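Local coordinates for major capsid protein (Faustovirus, PDB 5J7O) that probably builds the capsid of a large double-stranded DNA virus, assembling as trimers of double jelly-roll subunits, at residues B[66-78]-B[391-405]. Residues are numbered along the deposited sequence; the frame is centred on the assembly and turned at random.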
ATOM      1  N   PHE B  66     -16.192 -26.251 -23.227  1.00 40.29           N
ATOM      2  CA  PHE B  66     -16.669 -26.649 -21.912  1.00 41.03           C
ATOM      3  C   PHE B  66     -18.097 -27.162 -22.007  1.00 40.24           C
ATOM      4  O   PHE B  66     -18.904 -26.641 -22.783  1.00 38.25           O
ATOM      5  CB  PHE B  66     -16.576 -25.500 -20.900  1.00 43.26           C
ATOM      6  CG  PHE B  66     -17.397 -24.289 -21.250  1.00 44.25           C
ATOM      7  CD1 PHE B  66     -16.915 -23.340 -22.136  1.00 44.83           C
ATOM      8  CD2 PHE B  66     -18.630 -24.077 -20.655  1.00 43.93           C
ATOM      9  CE1 PHE B  66     -17.660 -22.219 -22.444  1.00 44.27           C
ATOM     10  CE2 PHE B  66     -19.380 -22.956 -20.960  1.00 43.53           C
ATOM     11  CZ  PHE B  66     -18.892 -22.025 -21.855  1.00 43.69           C
ATOM     12  N   ALA B  67     -18.385 -28.214 -21.243  1.00 40.45           N
ATOM     13  CA  ALA B  67     -19.755 -28.680 -21.092  1.00 42.01           C
ATOM     14  C   ALA B  67     -20.637 -27.515 -20.682  1.00 42.38           C
ATOM     15  O   ALA B  67     -20.375 -26.856 -19.671  1.00 41.56           O
ATOM     16  CB  ALA B  67     -19.821 -29.802 -20.056  1.00 32.58           C
ATOM     17  N   ALA B  68     -21.665 -27.252 -21.490  1.00 44.56           N
ATOM     18  CA  ALA B  68     -22.448 -26.027 -21.368  1.00 44.74           C
ATOM     19  C   ALA B  68     -22.905 -25.801 -19.935  1.00 44.30           C
ATOM     20  O   ALA B  68     -23.440 -26.704 -19.286  1.00 43.62           O
ATOM     21  CB  ALA B  68     -23.656 -26.083 -22.304  1.00 44.58           C
ATOM     22  N   MET B  69     -22.670 -24.588 -19.439  1.00 45.26           N
ATOM     23  CA  MET B  69     -23.063 -24.231 -18.086  1.00 47.65           C
ATOM     24  C   MET B  69     -23.356 -22.741 -18.022  1.00 48.38           C
ATOM     25  O   MET B  69     -22.907 -21.958 -18.863  1.00 50.57           O
ATOM     26  CB  MET B  69     -21.985 -24.611 -17.058  1.00 50.41           C
ATOM     27  CG  MET B  69     -20.656 -23.866 -17.190  1.00 55.02           C
ATOM     28  SD  MET B  69     -20.620 -22.217 -16.445  1.00 59.45           S
ATOM     29  CE  MET B  69     -21.396 -22.533 -14.864  1.00 59.13           C
ATOM     30  N   GLY B  70     -24.116 -22.365 -17.001  1.00 47.33           N
ATOM     31  CA  GLY B  70     -24.373 -20.972 -16.700  1.00 45.71           C
ATOM     32  C   GLY B  70     -24.763 -20.853 -15.247  1.00 43.72           C
ATOM     33  O   GLY B  70     -25.223 -21.818 -14.630  1.00 44.06           O
ATOM     34  N   TYR B  71     -24.563 -19.660 -14.693  1.00 41.23           N
ATOM     35  CA  TYR B  71     -24.882 -19.428 -13.294  1.00 41.81           C
ATOM     36  C   TYR B  71     -25.783 -18.210 -13.146  1.00 43.07           C
ATOM     37  O   TYR B  71     -25.912 -17.383 -14.052  1.00 44.61           O
ATOM     38  CB  TYR B  71     -23.615 -19.271 -12.428  1.00 40.72           C
ATOM     39  CG  TYR B  71     -22.702 -18.111 -12.770  1.00 40.63           C
ATOM     40  CD1 TYR B  71     -22.961 -16.830 -12.296  1.00 40.27           C
ATOM     41  CD2 TYR B  71     -21.556 -18.306 -13.530  1.00 40.40           C
ATOM     42  CE1 TYR B  71     -22.122 -15.772 -12.596  1.00 39.53           C
ATOM     43  CE2 TYR B  71     -20.710 -17.257 -13.832  1.00 39.85           C
ATOM     44  CZ  TYR B  71     -20.997 -15.993 -13.362  1.00 39.27           C
ATOM     45  OH  TYR B  71     -20.157 -14.945 -13.661  1.00 37.76           O
ATOM     46  N   GLU B  72     -26.418 -18.129 -11.979  1.00 42.39           N
ATOM     47  CA  GLU B  72     -27.308 -17.032 -11.633  1.00 43.67           C
ATOM     48  C   GLU B  72     -27.488 -17.022 -10.123  1.00 41.04           C
ATOM     49  O   GLU B  72     -27.634 -18.080  -9.505  1.00 38.42           O
ATOM     50  CB  GLU B  72     -28.668 -17.163 -12.328  1.00 47.88           C
ATOM     51  CG  GLU B  72     -29.659 -16.075 -11.947  1.00 53.15           C
ATOM     52  CD  GLU B  72     -31.066 -16.368 -12.429  1.00 57.35           C
ATOM     53  OE1 GLU B  72     -31.271 -17.420 -13.071  1.00 58.34           O
ATOM     54  OE2 GLU B  72     -31.969 -15.547 -12.161  1.00 59.42           O
ATOM     55  N   TYR B  73     -27.474 -15.831  -9.539  1.00 40.66           N
ATOM     56  CA  TYR B  73     -27.624 -15.684  -8.102  1.00 39.64           C
ATOM     57  C   TYR B  73     -29.095 -15.617  -7.714  1.00 39.88           C
ATOM     58  O   TYR B  73     -29.950 -15.187  -8.493  1.00 39.87           O
ATOM     59  CB  TYR B  73     -26.892 -14.437  -7.605  1.00 39.71           C
ATOM     60  CG  TYR B  73     -25.393 -14.601  -7.573  1.00 38.71           C
ATOM     61  CD1 TYR B  73     -24.745 -14.993  -6.410  1.00 36.05           C
ATOM     62  CD2 TYR B  73     -24.626 -14.379  -8.708  1.00 38.17           C
ATOM     63  CE1 TYR B  73     -23.373 -15.151  -6.375  1.00 36.33           C
ATOM     64  CE2 TYR B  73     -23.254 -14.535  -8.684  1.00 37.01           C
ATOM     65  CZ  TYR B  73     -22.634 -14.922  -7.516  1.00 35.86           C
ATOM     66  OH  TYR B  73     -21.267 -15.079  -7.486  1.00 35.65           O
ATOM     67  N   GLN B  74     -29.380 -16.057  -6.491  1.00 38.72           N
ATOM     68  CA  GLN B  74     -30.726 -16.056  -5.940  1.00 39.82           C
ATOM     69  C   GLN B  74     -30.634 -15.715  -4.464  1.00 39.80           C
ATOM     70  O   GLN B  74     -29.832 -16.312  -3.740  1.00 39.82           O
ATOM     71  CB  GLN B  74     -31.405 -17.417  -6.137  1.00 42.66           C
ATOM     72  CG  GLN B  74     -32.842 -17.480  -5.649  1.00 45.40           C
ATOM     73  CD  GLN B  74     -33.465 -18.847  -5.860  1.00 49.31           C
ATOM     74  OE1 GLN B  74     -32.901 -19.867  -5.461  1.00 53.09           O
ATOM     75  NE2 GLN B  74     -34.628 -18.876  -6.501  1.00 48.44           N
ATOM     76  N   LYS B  75     -31.437 -14.752  -4.022  1.00 40.29           N
ATOM     77  CA  LYS B  75     -31.434 -14.315  -2.634  1.00 40.26           C
ATOM     78  C   LYS B  75     -32.715 -14.764  -1.944  1.00 42.36           C
ATOM     79  O   LYS B  75     -33.797 -14.741  -2.540  1.00 44.74           O
ATOM     80  CB  LYS B  75     -31.271 -12.794  -2.528  1.00 39.09           C
ATOM     81  CG  LYS B  75     -32.388 -11.967  -3.143  1.00 37.95           C
ATOM     82  CD  LYS B  75     -32.026 -10.489  -3.122  1.00 36.67           C
ATOM     83  CE  LYS B  75     -33.176  -9.612  -3.590  1.00 35.44           C
ATOM     84  NZ  LYS B  75     -34.228  -9.467  -2.546  1.00 36.51           N
ATOM     85  N   THR B  76     -32.582 -15.186  -0.688  1.00 45.00           N
ATOM     86  CA  THR B  76     -33.707 -15.697   0.077  1.00 48.96           C
ATOM     87  C   THR B  76     -33.665 -15.120   1.486  1.00 48.48           C
ATOM     88  O   THR B  76     -32.621 -14.674   1.968  1.00 47.79           O
ATOM     89  CB  THR B  76     -33.709 -17.232   0.133  1.00 54.34           C
ATOM     90  OG1 THR B  76     -34.933 -17.690   0.719  1.00 59.41           O
ATOM     91  CG2 THR B  76     -32.536 -17.740   0.960  1.00 53.67           C
ATOM     92  N   ARG B  77     -34.819 -15.135   2.138  1.00 49.37           N
ATOM     93  CA  ARG B  77     -34.997 -14.602   3.477  1.00 49.66           C
ATOM     94  C   ARG B  77     -34.938 -15.714   4.513  1.00 46.83           C
ATOM     95  O   ARG B  77     -35.131 -16.890   4.190  1.00 45.17           O
ATOM     96  CB  ARG B  77     -36.338 -13.865   3.577  1.00 52.90           C
ATOM     97  CG  ARG B  77     -36.435 -12.656   2.669  1.00 54.82           C
ATOM     98  CD  ARG B  77     -37.551 -11.724   3.101  1.00 56.62           C
ATOM     99  NE  ARG B  77     -37.590 -10.518   2.279  1.00 59.17           N
ATOM    100  CZ  ARG B  77     -36.793  -9.470   2.455  1.00 60.20           C
ATOM    101  NH1 ARG B  77     -35.888  -9.477   3.425  1.00 59.83           N
ATOM    102  NH2 ARG B  77     -36.896  -8.415   1.659  1.00 60.94           N
ATOM    103  N   PRO B  78     -34.658 -15.383   5.772  1.00 46.35           N
ATOM    104  CA  PRO B  78     -34.592 -16.420   6.805  1.00 47.75           C
ATOM    105  C   PRO B  78     -35.968 -16.967   7.155  1.00 50.76           C
ATOM    106  O   PRO B  78     -37.000 -16.317   6.970  1.00 50.38           O
ATOM    107  CB  PRO B  78     -33.972 -15.693   8.000  1.00 45.74           C
ATOM    108  CG  PRO B  78     -34.328 -14.265   7.789  1.00 44.39           C
ATOM    109  CD  PRO B  78     -34.283 -14.060   6.303  1.00 44.83           C
ATOM    110  N   ASN B 391     -32.519  -5.619   7.431  1.00 46.82           N
ATOM    111  CA  ASN B 391     -32.632  -6.629   6.390  1.00 48.41           C
ATOM    112  C   ASN B 391     -31.466  -7.599   6.503  1.00 48.67           C
ATOM    113  O   ASN B 391     -30.336  -7.190   6.780  1.00 50.99           O
ATOM    114  CB  ASN B 391     -32.656  -5.994   4.993  1.00 51.35           C
ATOM    115  CG  ASN B 391     -32.751  -7.024   3.885  1.00 54.76           C
ATOM    116  OD1 ASN B 391     -33.780  -7.681   3.720  1.00 54.48           O
ATOM    117  ND2 ASN B 391     -31.680  -7.166   3.114  1.00 59.35           N
ATOM    118  N   ILE B 392     -31.752  -8.883   6.295  1.00 45.75           N
ATOM    119  CA  ILE B 392     -30.703  -9.883   6.148  1.00 43.52           C
ATOM    120  C   ILE B 392     -31.174 -10.947   5.162  1.00 42.87           C
ATOM    121  O   ILE B 392     -32.249 -11.536   5.318  1.00 43.24           O
ATOM    122  CB  ILE B 392     -30.283 -10.480   7.508  1.00 41.90           C
ATOM    123  CG1 ILE B 392     -29.049 -11.367   7.342  1.00 40.29           C
ATOM    124  CG2 ILE B 392     -31.420 -11.251   8.165  1.00 41.33           C
ATOM    125  CD1 ILE B 392     -28.382 -11.740   8.646  1.00 37.72           C
ATOM    126  N   GLU B 393     -30.384 -11.169   4.113  1.00 42.51           N
ATOM    127  CA  GLU B 393     -30.738 -12.092   3.045  1.00 41.71           C
ATOM    128  C   GLU B 393     -29.502 -12.867   2.620  1.00 39.05           C
ATOM    129  O   GLU B 393     -28.400 -12.315   2.574  1.00 38.86           O
ATOM    130  CB  GLU B 393     -31.332 -11.354   1.835  1.00 43.28           C
ATOM    131  CG  GLU B 393     -32.778 -10.920   2.002  1.00 47.62           C
ATOM    132  CD  GLU B 393     -33.282 -10.112   0.819  1.00 54.05           C
ATOM    133  OE1 GLU B 393     -32.678  -9.061   0.515  1.00 57.02           O
ATOM    134  OE2 GLU B 393     -34.275 -10.532   0.189  1.00 55.92           O
ATOM    135  N   LEU B 394     -29.693 -14.144   2.305  1.00 37.68           N
ATOM    136  CA  LEU B 394     -28.615 -15.008   1.843  1.00 36.41           C
ATOM    137  C   LEU B 394     -28.630 -15.062   0.321  1.00 38.44           C
ATOM    138  O   LEU B 394     -29.647 -15.425  -0.282  1.00 40.11           O
ATOM    139  CB  LEU B 394     -28.748 -16.415   2.423  1.00 35.34           C
ATOM    140  CG  LEU B 394     -27.792 -17.453   1.828  1.00 34.12           C
ATOM    141  CD1 LEU B 394     -26.341 -17.063   2.073  1.00 31.99           C
ATOM    142  CD2 LEU B 394     -28.080 -18.842   2.378  1.00 36.36           C
ATOM    143  N   TYR B 395     -27.508 -14.703  -0.294  1.00 37.76           N
ATOM    144  CA  TYR B 395     -27.340 -14.769  -1.739  1.00 36.37           C
ATOM    145  C   TYR B 395     -26.604 -16.055  -2.092  1.00 36.20           C
ATOM    146  O   TYR B 395     -25.530 -16.328  -1.546  1.00 35.97           O
ATOM    147  CB  TYR B 395     -26.568 -13.556  -2.259  1.00 35.91           C
ATOM    148  CG  TYR B 395     -27.339 -12.253  -2.233  1.00 37.05           C
ATOM    149  CD1 TYR B 395     -27.870 -11.757  -1.050  1.00 38.72           C
ATOM    150  CD2 TYR B 395     -27.519 -11.510  -3.391  1.00 37.74           C
ATOM    151  CE1 TYR B 395     -28.571 -10.567  -1.023  1.00 40.08           C
ATOM    152  CE2 TYR B 395     -28.216 -10.318  -3.375  1.00 39.13           C
ATOM    153  CZ  TYR B 395     -28.740  -9.851  -2.188  1.00 40.99           C
ATOM    154  OH  TYR B 395     -29.436  -8.665  -2.165  1.00 41.90           O
ATOM    155  N   ILE B 396     -27.182 -16.840  -2.997  1.00 34.88           N
ATOM    156  CA  ILE B 396     -26.639 -18.140  -3.375  1.00 33.97           C
ATOM    157  C   ILE B 396     -26.454 -18.171  -4.884  1.00 34.32           C
ATOM    158  O   ILE B 396     -27.403 -17.917  -5.635  1.00 34.16           O
ATOM    159  CB  ILE B 396     -27.554 -19.295  -2.927  1.00 32.69           C
ATOM    160  CG1 ILE B 396     -27.899 -19.165  -1.442  1.00 32.13           C
ATOM    161  CG2 ILE B 396     -26.892 -20.636  -3.207  1.00 32.04           C
ATOM    162  CD1 ILE B 396     -29.004 -20.093  -0.997  1.00 33.75           C
ATOM    163  N   ASN B 397     -25.240 -18.486  -5.325  1.00 35.30           N
ATOM    164  CA  ASN B 397     -24.981 -18.694  -6.741  1.00 34.16           C
ATOM    165  C   ASN B 397     -25.465 -20.080  -7.142  1.00 32.47           C
ATOM    166  O   ASN B 397     -25.145 -21.073  -6.482  1.00 32.12           O
ATOM    167  CB  ASN B 397     -23.490 -18.540  -7.044  1.00 34.31           C
ATOM    168  CG  ASN B 397     -23.200 -18.478  -8.530  1.00 35.36           C
ATOM    169  OD1 ASN B 397     -24.109 -18.340  -9.346  1.00 36.03           O
ATOM    170  ND2 ASN B 397     -21.925 -18.573  -8.889  1.00 35.52           N
ATOM    171  N   ASN B 398     -26.245 -20.147  -8.218  1.00 33.39           N
ATOM    172  CA  ASN B 398     -26.827 -21.395  -8.693  1.00 35.62           C
ATOM    173  C   ASN B 398     -26.293 -21.711 -10.081  1.00 35.73           C
ATOM    174  O   ASN B 398     -26.402 -20.888 -10.994  1.00 37.19           O
ATOM    175  CB  ASN B 398     -28.355 -21.315  -8.714  1.00 37.76           C
ATOM    176  CG  ASN B 398     -28.958 -21.437  -7.333  1.00 39.09           C
ATOM    177  OD1 ASN B 398     -29.359 -22.523  -6.913  1.00 39.82           O
ATOM    178  ND2 ASN B 398     -29.018 -20.325  -6.610  1.00 41.71           N
ATOM    179  N   ILE B 399     -25.730 -22.907 -10.236  1.00 35.81           N
ATOM    180  CA  ILE B 399     -25.097 -23.333 -11.478  1.00 35.69           C
ATOM    181  C   ILE B 399     -26.033 -24.287 -12.209  1.00 36.62           C
ATOM    182  O   ILE B 399     -26.581 -25.217 -11.606  1.00 36.93           O
ATOM    183  CB  ILE B 399     -23.735 -23.995 -11.205  1.00 36.10           C
ATOM    184  CG1 ILE B 399     -22.764 -22.975 -10.605  1.00 36.64           C
ATOM    185  CG2 ILE B 399     -23.165 -24.604 -12.476  1.00 35.72           C
ATOM    186  CD1 ILE B 399     -21.374 -23.521 -10.367  1.00 37.99           C
ATOM    187  N   PHE B 400     -26.213 -24.054 -13.506  1.00 37.69           N
ATOM    188  CA  PHE B 400     -27.054 -24.883 -14.358  1.00 40.87           C
ATOM    189  C   PHE B 400     -26.191 -25.556 -15.415  1.00 42.74           C
ATOM    190  O   PHE B 400     -25.306 -24.923 -15.998  1.00 41.53           O
ATOM    191  CB  PHE B 400     -28.153 -24.050 -15.030  1.00 42.10           C
ATOM    192  CG  PHE B 400     -29.052 -23.335 -14.061  1.00 45.06           C
ATOM    193  CD1 PHE B 400     -28.668 -22.127 -13.499  1.00 46.42           C
ATOM    194  CD2 PHE B 400     -30.284 -23.865 -13.717  1.00 46.52           C
ATOM    195  CE1 PHE B 400     -29.492 -21.467 -12.608  1.00 47.27           C
ATOM    196  CE2 PHE B 400     -31.114 -23.208 -12.828  1.00 46.71           C
ATOM    197  CZ  PHE B 400     -30.718 -22.008 -12.272  1.00 47.55           C
ATOM    198  N   VAL B 401     -26.444 -26.844 -15.653  1.00 44.42           N
ATOM    199  CA  VAL B 401     -25.711 -27.627 -16.640  1.00 44.12           C
ATOM    200  C   VAL B 401     -26.709 -28.434 -17.460  1.00 50.30           C
ATOM    201  O   VAL B 401     -27.882 -28.565 -17.103  1.00 52.07           O
ATOM    202  CB  VAL B 401     -24.664 -28.561 -15.993  1.00 38.45           C
ATOM    203  CG1 VAL B 401     -23.602 -27.751 -15.260  1.00 34.47           C
ATOM    204  CG2 VAL B 401     -25.341 -29.544 -15.050  1.00 36.26           C
ATOM    205  N   THR B 402     -26.227 -28.980 -18.574  1.00 55.51           N
ATOM    206  CA  THR B 402     -27.089 -29.741 -19.464  1.00 56.29           C
ATOM    207  C   THR B 402     -27.555 -31.028 -18.785  1.00 55.44           C
ATOM    208  O   THR B 402     -26.853 -31.582 -17.933  1.00 58.40           O
ATOM    209  CB  THR B 402     -26.360 -30.080 -20.764  1.00 58.80           C
ATOM    210  OG1 THR B 402     -25.256 -30.950 -20.485  1.00 60.95           O
ATOM    211  CG2 THR B 402     -25.848 -28.814 -21.431  1.00 58.03           C
ATOM    212  N   PRO B 403     -28.746 -31.520 -19.138  1.00 52.97           N
ATOM    213  CA  PRO B 403     -29.236 -32.761 -18.515  1.00 53.44           C
ATOM    214  C   PRO B 403     -28.362 -33.970 -18.799  1.00 53.18           C
ATOM    215  O   PRO B 403     -28.243 -34.849 -17.935  1.00 53.92           O
ATOM    216  CB  PRO B 403     -30.638 -32.926 -19.122  1.00 55.39           C
ATOM    217  CG  PRO B 403     -31.028 -31.552 -19.562  1.00 54.82           C
ATOM    218  CD  PRO B 403     -29.757 -30.901 -20.012  1.00 53.01           C
ATOM    219  N   GLU B 404     -27.745 -34.044 -19.980  1.00 52.47           N
ATOM    220  CA  GLU B 404     -26.927 -35.203 -20.319  1.00 51.38           C
ATOM    221  C   GLU B 404     -25.684 -35.277 -19.441  1.00 50.84           C
ATOM    222  O   GLU B 404     -25.348 -36.344 -18.912  1.00 50.86           O
ATOM    223  CB  GLU B 404     -26.538 -35.161 -21.799  1.00 51.46           C
ATOM    224  CG  GLU B 404     -27.710 -35.240 -22.765  1.00 54.57           C
ATOM    225  CD  GLU B 404     -28.372 -33.896 -23.005  1.00 58.44           C
ATOM    226  OE1 GLU B 404     -29.275 -33.823 -23.863  1.00 60.87           O
ATOM    227  OE2 GLU B 404     -27.986 -32.911 -22.340  1.00 59.82           O
ATOM    228  N   ILE B 405     -24.986 -34.153 -19.274  1.00 50.33           N
ATOM    229  CA  ILE B 405     -23.783 -34.146 -18.449  1.00 49.27           C
ATOM    230  C   ILE B 405     -24.139 -34.246 -16.970  1.00 51.70           C
ATOM    231  O   ILE B 405     -23.368 -34.798 -16.174  1.00 52.76           O
ATOM    232  CB  ILE B 405     -22.942 -32.893 -18.758  1.00 45.54           C
ATOM    233  CG1 ILE B 405     -22.437 -32.944 -20.199  1.00 45.60           C
ATOM    234  CG2 ILE B 405     -21.764 -32.774 -17.806  1.00 42.41           C
ATOM    235  CD1 ILE B 405     -21.493 -34.097 -20.469  1.00 45.28           C
TER
HETATM  236  O   HOH W   1     -30.854 -20.619  -3.911  1.00 44.74           O
HETATM  237  O   HOH W   2     -34.019  -6.921  -0.165  1.00 47.65           O
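Strand 69-76 pairs antiparallel with strand 391-401, which on its other side bonds to strand 99-109; the two segment axes run at 153°. Regularity shows in the backbone: Gly70, Glu72, Gln74 and Thr76 each exchange two N-H···O bonds with Phe400, Asn398, Ile396 and Leu394, and Phe400 N reaches Gly70 O at 2.7 Å. On the sheet face of Tyr71, Tyr73 and Lys75, the Tyr73 ring lies nearly flat against the Asn397 amide, the planes 12° apart. Asn397 CB sits 3.8 Å from the Tyr73 ring centroid, a CH-pi contact, and Tyr73 OH and Asn397 ND2 are hydrogen-bonded to Asp102 of strand 99-109. Lys75 CB rests centrally over the Tyr395 ring, and the chain, bent at its last torsion (chi4 76°), brings Lys75 NZ to Glu393 OE2 at 2.9 Å. That same oxygen lies 3.5 Å above the Arg77 guanidinium plane, so Arg77 adds a long salt bridge, by charge alone, with no N-H aimed at it. Arg77 NH1 instead donates at its edge to Asn391 OD1, 2.8 Å away. On the opposite face, a water donates to Gln74 OE1 and accepts from Asn398 ND2. At the far end, Ala67 CB meets Ile405 CG1 at 4.1 Å. Tyr71 OH is hydrogen-bonded to Cys572 O of a second subunit, placing this pairing at the trimer interface. Such long-range pairing fits one jelly-roll of a double jelly-roll capsid protein.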